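Local atomic coordinates of fibrillarin-like rRNA/tRNA 2'-O-methyltransferase (Aeropyrum pernix, PDB entry 4DF3), a protein that probably methylates ribose 2'-hydroxyls in rRNA and tRNA, taking the methyl group from S-adenosylmethionine and its target from a guide RNA. Residues R136-Y141 with V165-F170; G78-Y83 with L144-D149; V2-V7 with R43-N48. The protein carries 2 engineered substitutions. All coordinates share one frame; numbering follows the deposited sequence.

Interaction 1 of 3, residues R136-Y141 with V165-F170; sequences RFPEKY and VRNARF
Pro-138 sits with its ring against the side chains of Arg-166, Asn-167 and Phe-170, joining the loop after strand 128-132 to helix 160-171 of the Rossmann-like methyltransferase fold. The proline crosses Arg-166 and Phe-170 at about a right angle. Its CG meets Arg-166 CG at 3.6 Å and Phe-170 CD2 at 3.7 Å, while its CB lies 3.5 Å from Asn-167 OD1. Phe-170 reaches a little further along the loop, where its CZ comes near the CB of Glu-139. Arg-166 does double duty. The aliphatic part of its chain, CG and CD, crosses the proline ring at CG and CD; a bend at chi3 (-59°) then turns the guanidinium back to the loop backbone, and NH1 gives a hydrogen bond to Arg-136 O at 2.8 Å. That bond strikes a lone pair in the carbonyl plane but is not straight, at 138° about the hydrogen. The side chain of Arg-136 itself heads elsewhere, to a salt bridge with Asp-134, a residue that binds S-adenosylmethionine. Buried Asn-167 is held at both ends of its amide. ND2 bonds to Ile-163 O one turn back in the helix and to Ala-135 O beside the cofactor, so the amide is fixed in rotation and ties the helix to the strip of chain that contacts the methyl donor. The remaining polar atom, OD1, takes the proton of Tyr-141 OH at 2.7 Å; the oxygen lies at the edge of the tyrosine ring, near its plane, and the hydroxyl comes in on a lone pair of the amide carbonyl.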
loop_
_atom_site.group_PDB
_atom_site.type_symbol
_atom_site.label_atom_id
_atom_site.label_comp_id
_atom_site.label_asym_id
_atom_site.label_seq_id
_atom_site.Cartn_x
_atom_site.Cartn_y
_atom_site.Cartn_z
ATOM N N ARG A 136 -15.781 -6.311 5.581
ATOM C CA ARG A 136 -16.163 -7.426 6.468
ATOM C C ARG A 136 -16.949 -8.498 5.734
ATOM O O ARG A 136 -17.055 -9.613 6.267
ATOM C CB ARG A 136 -16.988 -6.940 7.675
ATOM C CG ARG A 136 -16.099 -6.132 8.635
ATOM C CD ARG A 136 -16.884 -5.434 9.805
ATOM N NE ARG A 136 -17.841 -4.472 9.277
ATOM C CZ ARG A 136 -18.871 -3.941 9.939
ATOM N NH1 ARG A 136 -19.108 -4.262 11.221
ATOM N NH2 ARG A 136 -19.651 -3.078 9.308
ATOM N N PHE A 137 -17.517 -8.135 4.575
ATOM C CA PHE A 137 -18.470 -9.042 3.858
ATOM C C PHE A 137 -17.953 -9.350 2.452
ATOM O O PHE A 137 -18.534 -8.927 1.456
ATOM C CB PHE A 137 -19.910 -8.441 3.837
ATOM C CG PHE A 137 -20.346 -7.866 5.154
ATOM C CD1 PHE A 137 -20.518 -8.674 6.284
ATOM C CD2 PHE A 137 -20.607 -6.520 5.283
ATOM C CE1 PHE A 137 -20.922 -8.121 7.539
ATOM C CE2 PHE A 137 -20.988 -5.966 6.537
ATOM C CZ PHE A 137 -21.186 -6.780 7.649
ATOM N N PRO A 138 -16.833 -10.072 2.351
ATOM C CA PRO A 138 -16.244 -10.236 1.005
ATOM C C PRO A 138 -17.131 -11.107 0.078
ATOM O O PRO A 138 -16.999 -11.104 -1.145
ATOM C CB PRO A 138 -14.924 -10.948 1.306
ATOM C CG PRO A 138 -15.186 -11.604 2.728
ATOM C CD PRO A 138 -15.962 -10.598 3.433
ATOM N N GLU A 139 -18.046 -11.863 0.681
ATOM C CA GLU A 139 -18.978 -12.634 -0.170
ATOM C C GLU A 139 -19.805 -11.727 -1.104
ATOM O O GLU A 139 -20.095 -12.118 -2.254
ATOM C CB GLU A 139 -19.850 -13.574 0.682
ATOM C CG GLU A 139 -21.017 -14.256 -0.154
ATOM C CD GLU A 139 -22.304 -13.454 -0.211
ATOM O OE1 GLU A 139 -22.448 -12.418 0.496
ATOM O OE2 GLU A 139 -23.239 -13.866 -0.941
ATOM N N LYS A 140 -20.075 -10.509 -0.682
ATOM C CA LYS A 140 -20.904 -9.591 -1.463
ATOM C C LYS A 140 -20.115 -9.012 -2.632
ATOM O O LYS A 140 -20.739 -8.401 -3.510
ATOM C CB LYS A 140 -21.398 -8.402 -0.619
ATOM C CG LYS A 140 -22.245 -8.791 0.557
ATOM C CD LYS A 140 -22.542 -7.683 1.604
ATOM C CE LYS A 140 -23.647 -6.672 1.230
ATOM N NZ LYS A 140 -24.978 -7.179 0.679
ATOM N N TYR A 141 -18.776 -9.151 -2.638
ATOM C CA TYR A 141 -18.004 -8.708 -3.805
ATOM C C TYR A 141 -17.138 -9.803 -4.445
ATOM O O TYR A 141 -16.321 -9.529 -5.335
ATOM C CB TYR A 141 -17.249 -7.377 -3.540
ATOM C CG TYR A 141 -16.347 -7.387 -2.352
ATOM C CD1 TYR A 141 -15.059 -7.974 -2.432
ATOM C CD2 TYR A 141 -16.676 -6.663 -1.192
ATOM C CE1 TYR A 141 -14.251 -7.995 -1.350
ATOM C CE2 TYR A 141 -15.839 -6.653 -0.094
ATOM C CZ TYR A 141 -14.622 -7.262 -0.204
ATOM O OH TYR A 141 -13.842 -7.201 0.906
ATOM N N VAL A 165 -8.118 -12.206 7.218
ATOM C CA VAL A 165 -8.140 -13.666 6.992
ATOM C C VAL A 165 -9.303 -14.073 6.100
ATOM O O VAL A 165 -9.177 -14.939 5.223
ATOM C CB VAL A 165 -8.113 -14.386 8.361
ATOM C CG1 VAL A 165 -8.500 -15.835 8.241
ATOM C CG2 VAL A 165 -6.683 -14.211 8.968
ATOM N N ARG A 166 -10.460 -13.456 6.349
ATOM C CA ARG A 166 -11.699 -13.765 5.601
ATOM C C ARG A 166 -11.539 -13.446 4.127
ATOM O O ARG A 166 -11.874 -14.261 3.234
ATOM C CB ARG A 166 -12.824 -12.928 6.177
ATOM C CG ARG A 166 -14.240 -13.388 5.728
ATOM C CD ARG A 166 -15.260 -12.589 6.456
ATOM N NE ARG A 166 -15.122 -12.742 7.920
ATOM C CZ ARG A 166 -15.202 -11.739 8.783
ATOM N NH1 ARG A 166 -15.472 -10.503 8.384
ATOM N NH2 ARG A 166 -15.056 -11.988 10.084
ATOM N N ASN A 167 -11.052 -12.224 3.848
ATOM C CA ASN A 167 -10.725 -11.891 2.469
ATOM C C ASN A 167 -9.629 -12.813 1.860
ATOM O O ASN A 167 -9.680 -13.172 0.684
ATOM C CB ASN A 167 -10.322 -10.441 2.377
ATOM C CG ASN A 167 -11.528 -9.529 2.371
ATOM O OD1 ASN A 167 -11.964 -9.090 1.294
ATOM N ND2 ASN A 167 -12.092 -9.230 3.581
ATOM N N ALA A 168 -8.605 -13.140 2.618
ATOM C CA ALA A 168 -7.529 -13.957 2.034
ATOM C C ALA A 168 -8.091 -15.303 1.629
ATOM O O ALA A 168 -7.697 -15.864 0.613
ATOM C CB ALA A 168 -6.347 -14.178 3.040
ATOM N N ARG A 169 -8.950 -15.881 2.484
ATOM C CA ARG A 169 -9.555 -17.222 2.133
ATOM C C ARG A 169 -10.295 -17.220 0.808
ATOM O O ARG A 169 -10.184 -18.181 0.010
ATOM C CB ARG A 169 -10.473 -17.704 3.284
ATOM C CG ARG A 169 -9.633 -18.309 4.409
ATOM C CD ARG A 169 -10.325 -18.530 5.755
ATOM N NE ARG A 169 -9.388 -19.225 6.656
ATOM C CZ ARG A 169 -9.535 -19.360 7.986
ATOM N NH1 ARG A 169 -10.586 -18.834 8.627
ATOM N NH2 ARG A 169 -8.604 -20.026 8.691
ATOM N N PHE A 170 -11.019 -16.128 0.532
ATOM C CA PHE A 170 -11.722 -15.979 -0.720
ATOM C C PHE A 170 -10.824 -15.702 -1.921
ATOM O O PHE A 170 -11.079 -16.230 -3.002
ATOM C CB PHE A 170 -12.732 -14.847 -0.639
ATOM C CG PHE A 170 -14.024 -15.244 -0.027
ATOM C CD1 PHE A 170 -14.989 -15.907 -0.790
ATOM C CD2 PHE A 170 -14.290 -14.919 1.287
ATOM C CE1 PHE A 170 -16.216 -16.288 -0.209
ATOM C CE2 PHE A 170 -15.533 -15.297 1.886
ATOM C CZ PHE A 170 -16.478 -15.954 1.138
#

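Interaction 2 of 3, residues G78-Y83 with L144-D149; sequences GDRILY and LVEGVD. With SAM (S-adenosylmethionine), chain C.
Arg-80 and Asp-149 make the tight part of this contact. Asp-149 N donates to Arg-80 O at 2.7 Å, and the carboxylate of the same aspartate turns back so that OD2 receives Arg-80 N at 2.9 Å in an almost straight bond (178°), using its anti lone pair. Buried Asp-79 lies alongside, its OD1 4.0 Å from that same Asp-149 OD2, a like-charge approach; its other oxygen is bonded to Tyr-177 OH. Next to this grip comes ordinary apolar packing: Leu-82 CB lies 4.0 Å from Val-148 CG2, Val-148 CG1 rests against the backbone at Ile-81 and Leu-82, and Val-145 CG1 stays 4.4 Å from Leu-82 CD1. Phe-171 of helix 160-171 packs on all three side chains. Here the parallel strands 80-84 and 148-153 lie next to each other in the middle of the Rossmann-like sheet. The first carries Tyr-83 on to the cofactor, where the tyrosine OH accepts a hydrogen bond, modelled as very short, from the amino nitrogen of S-adenosylmethionine. The looser, more open side is at Glu-146 and Gly-147, with the guanidinium of Arg-80. The arginine, bent at chi2 (-59°), sends NH1 to Glu-146 OE2 in a salt bridge whose modelled length is doubtfully short. Tyr-106 OH is a second partner of that glutamate oxygen.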
loop_
_atom_site.group_PDB
_atom_site.type_symbol
_atom_site.label_atom_id
_atom_site.label_comp_id
_atom_site.label_asym_id
_atom_site.label_seq_id
_atom_site.Cartn_x
_atom_site.Cartn_y
_atom_site.Cartn_z
ATOM N N GLY A 78 2.666 -5.926 -12.882
ATOM C CA GLY A 78 1.585 -6.890 -13.247
ATOM C C GLY A 78 0.726 -7.541 -12.172
ATOM O O GLY A 78 -0.173 -8.349 -12.481
ATOM N N ASP A 79 1.033 -7.258 -10.910
ATOM C CA ASP A 79 0.299 -7.836 -9.814
ATOM C C ASP A 79 -1.196 -7.420 -9.874
ATOM O O ASP A 79 -1.526 -6.304 -10.240
ATOM C CB ASP A 79 0.820 -7.323 -8.465
ATOM C CG ASP A 79 2.007 -8.098 -7.946
ATOM O OD1 ASP A 79 2.417 -9.061 -8.596
ATOM O OD2 ASP A 79 2.539 -7.707 -6.861
ATOM N N ARG A 80 -2.026 -8.336 -9.414
ATOM C CA ARG A 80 -3.399 -8.060 -9.076
ATOM C C ARG A 80 -3.418 -7.997 -7.538
ATOM O O ARG A 80 -2.904 -8.940 -6.865
ATOM C CB ARG A 80 -4.234 -9.261 -9.515
ATOM C CG ARG A 80 -4.121 -9.591 -11.015
ATOM C CD ARG A 80 -4.535 -8.476 -11.873
ATOM N NE ARG A 80 -4.100 -8.632 -13.273
ATOM C CZ ARG A 80 -4.884 -9.028 -14.287
ATOM N NH1 ARG A 80 -6.179 -9.331 -14.091
ATOM N NH2 ARG A 80 -4.367 -9.118 -15.514
ATOM N N ILE A 81 -3.992 -6.917 -6.990
ATOM C CA ILE A 81 -3.909 -6.606 -5.559
ATOM C C ILE A 81 -5.303 -6.326 -5.021
ATOM O O ILE A 81 -6.077 -5.531 -5.608
ATOM C CB ILE A 81 -3.031 -5.332 -5.333
ATOM C CG1 ILE A 81 -1.562 -5.610 -5.714
ATOM C CG2 ILE A 81 -3.045 -4.902 -3.867
ATOM C CD1 ILE A 81 -0.756 -4.337 -5.804
ATOM N N LEU A 82 -5.638 -6.965 -3.902
ATOM C CA LEU A 82 -6.872 -6.617 -3.247
ATOM C C LEU A 82 -6.487 -5.609 -2.148
ATOM O O LEU A 82 -5.735 -5.919 -1.227
ATOM C CB LEU A 82 -7.519 -7.844 -2.600
ATOM C CG LEU A 82 -8.737 -7.579 -1.674
ATOM C CD1 LEU A 82 -9.811 -6.813 -2.466
ATOM C CD2 LEU A 82 -9.300 -8.975 -1.202
ATOM N N TYR A 83 -7.063 -4.424 -2.242
ATOM C CA TYR A 83 -6.718 -3.330 -1.315
ATOM C C TYR A 83 -7.935 -2.982 -0.447
ATOM O O TYR A 83 -8.938 -2.449 -0.976
ATOM C CB TYR A 83 -6.282 -2.123 -2.136
ATOM C CG TYR A 83 -5.590 -1.014 -1.341
ATOM C CD1 TYR A 83 -4.499 -0.373 -1.867
ATOM C CD2 TYR A 83 -6.084 -0.575 -0.103
ATOM C CE1 TYR A 83 -3.934 0.707 -1.202
ATOM C CE2 TYR A 83 -5.472 0.491 0.628
ATOM C CZ TYR A 83 -4.423 1.128 0.036
ATOM O OH TYR A 83 -3.820 2.186 0.674
ATOM N N LEU A 144 -16.692 -9.768 -8.140
ATOM C CA LEU A 144 -15.998 -8.618 -8.739
ATOM C C LEU A 144 -14.461 -8.719 -8.597
ATOM O O LEU A 144 -13.704 -7.923 -9.176
ATOM C CB LEU A 144 -16.528 -7.319 -8.125
ATOM C CG LEU A 144 -18.021 -7.003 -8.309
ATOM C CD1 LEU A 144 -18.336 -5.834 -7.427
ATOM C CD2 LEU A 144 -18.321 -6.664 -9.775
ATOM N N VAL A 145 -14.011 -9.702 -7.839
ATOM C CA VAL A 145 -12.590 -9.804 -7.482
ATOM C C VAL A 145 -12.079 -11.172 -7.802
ATOM O O VAL A 145 -12.538 -12.168 -7.223
ATOM C CB VAL A 145 -12.303 -9.522 -5.988
ATOM C CG1 VAL A 145 -10.780 -9.685 -5.681
ATOM C CG2 VAL A 145 -12.727 -8.114 -5.620
ATOM N N GLU A 146 -11.114 -11.226 -8.717
ATOM C CA GLU A 146 -10.424 -12.459 -9.072
ATOM C C GLU A 146 -9.359 -12.809 -8.028
ATOM O O GLU A 146 -9.197 -12.081 -7.031
ATOM C CB GLU A 146 -9.721 -12.267 -10.457
ATOM C CG GLU A 146 -8.520 -11.241 -10.477
ATOM C CD GLU A 146 -7.986 -11.020 -11.887
ATOM O OE1 GLU A 146 -7.921 -11.991 -12.692
ATOM O OE2 GLU A 146 -7.673 -9.867 -12.220
ATOM N N GLY A 147 -8.654 -13.920 -8.238
ATOM C CA GLY A 147 -7.461 -14.285 -7.477
ATOM C C GLY A 147 -6.467 -13.122 -7.458
ATOM O O GLY A 147 -6.157 -12.493 -8.502
ATOM N N VAL A 148 -5.913 -12.843 -6.290
ATOM C CA VAL A 148 -4.945 -11.764 -6.226
ATOM C C VAL A 148 -3.570 -12.227 -5.795
ATOM O O VAL A 148 -3.454 -13.169 -5.027
ATOM C CB VAL A 148 -5.441 -10.658 -5.276
ATOM C CG1 VAL A 148 -6.703 -9.973 -5.937
ATOM C CG2 VAL A 148 -5.771 -11.210 -3.888
ATOM N N ASP A 149 -2.565 -11.513 -6.262
ATOM C CA ASP A 149 -1.183 -11.789 -5.888
ATOM C C ASP A 149 -0.862 -11.282 -4.499
ATOM O O ASP A 149 0.065 -11.804 -3.835
ATOM C CB ASP A 149 -0.272 -11.143 -6.868
ATOM C CG ASP A 149 -0.451 -11.737 -8.266
ATOM O OD1 ASP A 149 -0.055 -12.878 -8.425
ATOM O OD2 ASP A 149 -1.023 -11.086 -9.134
HETATM N N SAM C . -4.972 3.075 2.702
HETATM C CA SAM C . -5.203 4.541 2.559
HETATM C C SAM C . -3.881 5.157 2.090
HETATM O O SAM C . -2.787 4.666 2.438
HETATM O OXT SAM C . -3.901 6.142 1.359
HETATM C CB SAM C . -5.633 5.221 3.904
HETATM C CG SAM C . -6.804 4.405 4.423
HETATM S SD SAM C . -7.869 5.221 5.645
HETATM C CE SAM C . -6.692 4.923 6.989
HETATM C "C5'" SAM C . -9.076 3.894 6.011
HETATM C "C4'" SAM C . -10.247 3.840 5.024
HETATM O "O4'" SAM C . -10.974 2.616 5.098
HETATM C "C3'" SAM C . -11.314 4.916 5.168
HETATM O "O3'" SAM C . -11.354 5.574 3.898
HETATM C "C2'" SAM C . -12.605 4.207 5.608
HETATM O "O2'" SAM C . -13.758 4.786 5.039
HETATM C "C1'" SAM C . -12.401 2.801 5.061
HETATM N N9 SAM C . -12.986 1.721 5.878
HETATM C C8 SAM C . -13.095 1.585 7.267
HETATM N N7 SAM C . -13.731 0.380 7.537
HETATM C C5 SAM C . -14.024 -0.224 6.377
HETATM C C6 SAM C . -14.624 -1.439 6.087
HETATM N N6 SAM C . -15.113 -2.321 7.041
HETATM N N1 SAM C . -14.684 -1.683 4.722
HETATM C C2 SAM C . -14.256 -0.903 3.662
HETATM N N3 SAM C . -13.654 0.301 3.985
HETATM C C4 SAM C . -13.583 0.610 5.307
HETATM O O HOH W 1 -0.162 -11.339 -11.418
#

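Interaction 3 of 3, residues V2-V7 with R43-N48; sequences VEVVSV and RIFRYN
Val-2 opens the contact with its backbone: its N donates to Ile-44 O at 2.9 Å, nearly along the C=O axis, in the one direct hydrogen bond between 2-7 and 43-48. Its CG2 presses on Arg-43 CD at 3.5 Å and its CG1 lies over a face of that guanidinium, whose outer end is engaged in a salt bridge with Glu-54. Val-2 also runs beside Phe-45, pointing the same way, with CB 3.8 Å from Phe-45 CE1. Further on, the two chains separate and water fills in, one molecule linking Val-2 O to Arg-46 N. Val-4 turns to the aromatic side instead, its CG1 3.4 Å from Phe-45 CD1 and its CG2 near the Tyr-47 ring. At Val-5 the chain turns a corner, and 4-9 and 44-47, the outermost strands of the five-stranded antiparallel sheet at the N-terminal end of the protein, meet mainly through side chains. The backbone from Ser-6 to Val-7 passes over one face of Tyr-47, with Val-7 N 3.7 Å above the ring centre. A chi1 of -163°, which swings CG to the far side from the tyrosine's own nitrogen, lays the ring back along 5-7, and Val-7 CG2 packs on Tyr-47 CB at 3.5 Å. A serine in place of Tyr-47 would keep the CB near Val-7 but is likely to strip the ring from the backbone of Ser-6 and Val-7 and from Val-4 CG2, opening a gap there. Val-7 N is buried with no hydrogen-bond partner in the model, which implies that this end of the contact depends on apolar and ring packing, whereas the Val-2 end adds a backbone bond and a bridging water to its packing.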
loop_
_atom_site.group_PDB
_atom_site.type_symbol
_atom_site.label_atom_id
_atom_site.label_comp_id
_atom_site.label_asym_id
_atom_site.label_seq_id
_atom_site.Cartn_x
_atom_site.Cartn_y
_atom_site.Cartn_z
ATOM N N VAL A 2 9.365 19.929 -9.142
ATOM C CA VAL A 2 10.525 20.169 -8.258
ATOM C C VAL A 2 11.824 19.723 -8.994
ATOM O O VAL A 2 11.805 18.669 -9.599
ATOM C CB VAL A 2 10.351 19.401 -6.895
ATOM C CG1 VAL A 2 11.673 19.333 -6.147
ATOM C CG2 VAL A 2 9.220 20.059 -6.032
ATOM N N GLU A 3 12.914 20.515 -8.968
ATOM C CA GLU A 3 14.175 20.143 -9.674
ATOM C C GLU A 3 14.954 19.093 -8.916
ATOM O O GLU A 3 15.012 19.095 -7.683
ATOM C CB GLU A 3 15.114 21.353 -9.897
ATOM C CG GLU A 3 14.469 22.527 -10.623
ATOM C CD GLU A 3 14.227 22.243 -12.080
ATOM O OE1 GLU A 3 14.749 21.213 -12.592
ATOM O OE2 GLU A 3 13.504 23.054 -12.714
ATOM N N VAL A 4 15.570 18.172 -9.638
ATOM C CA VAL A 4 16.301 17.132 -8.950
ATOM C C VAL A 4 17.669 16.981 -9.571
ATOM O O VAL A 4 17.823 17.151 -10.795
ATOM C CB VAL A 4 15.577 15.766 -9.049
ATOM C CG1 VAL A 4 14.217 15.801 -8.347
ATOM C CG2 VAL A 4 15.441 15.333 -10.462
ATOM N N VAL A 5 18.612 16.539 -8.762
ATOM C CA VAL A 5 19.983 16.330 -9.272
ATOM C C VAL A 5 20.181 14.976 -9.937
ATOM O O VAL A 5 21.015 14.831 -10.834
ATOM C CB VAL A 5 21.078 16.652 -8.205
ATOM C CG1 VAL A 5 20.901 18.091 -7.670
ATOM C CG2 VAL A 5 21.120 15.670 -7.097
ATOM N N SER A 6 19.407 13.982 -9.502
ATOM C CA SER A 6 19.477 12.629 -10.079
ATOM C C SER A 6 18.252 11.832 -9.683
ATOM O O SER A 6 17.598 12.142 -8.669
ATOM C CB SER A 6 20.671 11.844 -9.582
ATOM O OG SER A 6 20.613 11.755 -8.164
ATOM N N VAL A 7 17.962 10.818 -10.490
ATOM C CA VAL A 7 16.858 9.875 -10.227
ATOM C C VAL A 7 17.493 8.543 -10.622
ATOM O O VAL A 7 18.068 8.426 -11.705
ATOM C CB VAL A 7 15.579 10.180 -11.077
ATOM C CG1 VAL A 7 14.487 9.113 -10.833
ATOM C CG2 VAL A 7 14.999 11.615 -10.769
ATOM N N ARG A 43 4.514 16.076 -5.139
ATOM C CA ARG A 43 5.363 16.820 -6.021
ATOM C C ARG A 43 5.735 15.889 -7.157
ATOM O O ARG A 43 5.716 14.663 -6.971
ATOM C CB ARG A 43 6.558 17.308 -5.242
ATOM C CG ARG A 43 6.105 18.233 -4.156
ATOM C CD ARG A 43 7.211 18.856 -3.457
ATOM N NE ARG A 43 8.167 17.871 -2.960
ATOM C CZ ARG A 43 9.367 18.196 -2.498
ATOM N NH1 ARG A 43 9.782 19.464 -2.510
ATOM N NH2 ARG A 43 10.167 17.253 -2.046
ATOM N N ILE A 44 6.062 16.488 -8.313
ATOM C CA ILE A 44 6.355 15.783 -9.569
ATOM C C ILE A 44 7.741 16.239 -10.026
ATOM O O ILE A 44 8.101 17.412 -9.870
ATOM C CB ILE A 44 5.269 16.014 -10.641
ATOM C CG1 ILE A 44 4.039 15.118 -10.386
ATOM C CG2 ILE A 44 5.720 15.532 -12.000
ATOM C CD1 ILE A 44 3.325 15.414 -9.214
ATOM N N PHE A 45 8.509 15.279 -10.534
ATOM C CA PHE A 45 9.867 15.482 -10.983
ATOM C C PHE A 45 9.942 14.995 -12.434
ATOM O O PHE A 45 9.271 14.048 -12.778
ATOM C CB PHE A 45 10.849 14.558 -10.181
ATOM C CG PHE A 45 10.639 14.541 -8.690
ATOM C CD1 PHE A 45 10.822 15.694 -7.943
ATOM C CD2 PHE A 45 10.357 13.341 -8.012
ATOM C CE1 PHE A 45 10.734 15.686 -6.531
ATOM C CE2 PHE A 45 10.204 13.305 -6.594
ATOM C CZ PHE A 45 10.371 14.453 -5.843
ATOM N N ARG A 46 10.803 15.619 -13.262
ATOM C CA ARG A 46 11.170 15.119 -14.580
ATOM C C ARG A 46 12.664 14.846 -14.655
ATOM O O ARG A 46 13.491 15.663 -14.212
ATOM C CB ARG A 46 10.800 16.097 -15.735
ATOM C CG ARG A 46 9.306 16.167 -16.011
ATOM C CD ARG A 46 8.953 17.133 -17.212
ATOM N NE ARG A 46 9.699 16.809 -18.437
ATOM C CZ ARG A 46 9.297 15.933 -19.367
ATOM N NH1 ARG A 46 8.115 15.317 -19.253
ATOM N NH2 ARG A 46 10.045 15.723 -20.455
ATOM N N TYR A 47 13.016 13.688 -15.187
ATOM C CA TYR A 47 14.418 13.285 -15.386
ATOM C C TYR A 47 14.501 12.378 -16.576
ATOM O O TYR A 47 13.693 11.424 -16.696
ATOM C CB TYR A 47 14.924 12.565 -14.141
ATOM C CG TYR A 47 16.433 12.472 -14.060
ATOM C CD1 TYR A 47 17.183 13.555 -13.634
ATOM C CD2 TYR A 47 17.085 11.280 -14.371
ATOM C CE1 TYR A 47 18.572 13.464 -13.544
ATOM C CE2 TYR A 47 18.435 11.165 -14.261
ATOM C CZ TYR A 47 19.179 12.292 -13.883
ATOM O OH TYR A 47 20.573 12.175 -13.784
ATOM N N ASN A 48 15.465 12.655 -17.480
ATOM C CA ASN A 48 15.700 11.817 -18.681
ATOM C C ASN A 48 14.392 11.683 -19.430
ATOM O O ASN A 48 14.067 10.647 -19.960
ATOM C CB ASN A 48 16.326 10.427 -18.353
ATOM C CG ASN A 48 17.825 10.516 -17.909
ATOM O OD1 ASN A 48 18.383 9.589 -17.273
ATOM N ND2 ASN A 48 18.447 11.616 -18.211
HETATM O O HOH W 2 12.077 18.013 -12.396
HETATM O O HOH W 3 14.816 18.499 -12.679
#

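Interactions 1 and 2 belong to the Rossmann-like domain and interaction 3 to the N-terminal antiparallel sheet, on the opposite side of the chain's centre from interaction 1. The first two lie close, centres 13 Å apart, and touch where Asn-167 meets Leu-82; their segments alternate along the chain, and helix 160-171 follows strand 148-153 directly. Together they join the strands and loops leading to the S-adenosylmethionine pocket to the helix packed against them. Interaction 3 is complete in sequence before either begins, its centre 41 Å from interaction 1 and 31 Å from interaction 2, so it shapes a separate part of the protein.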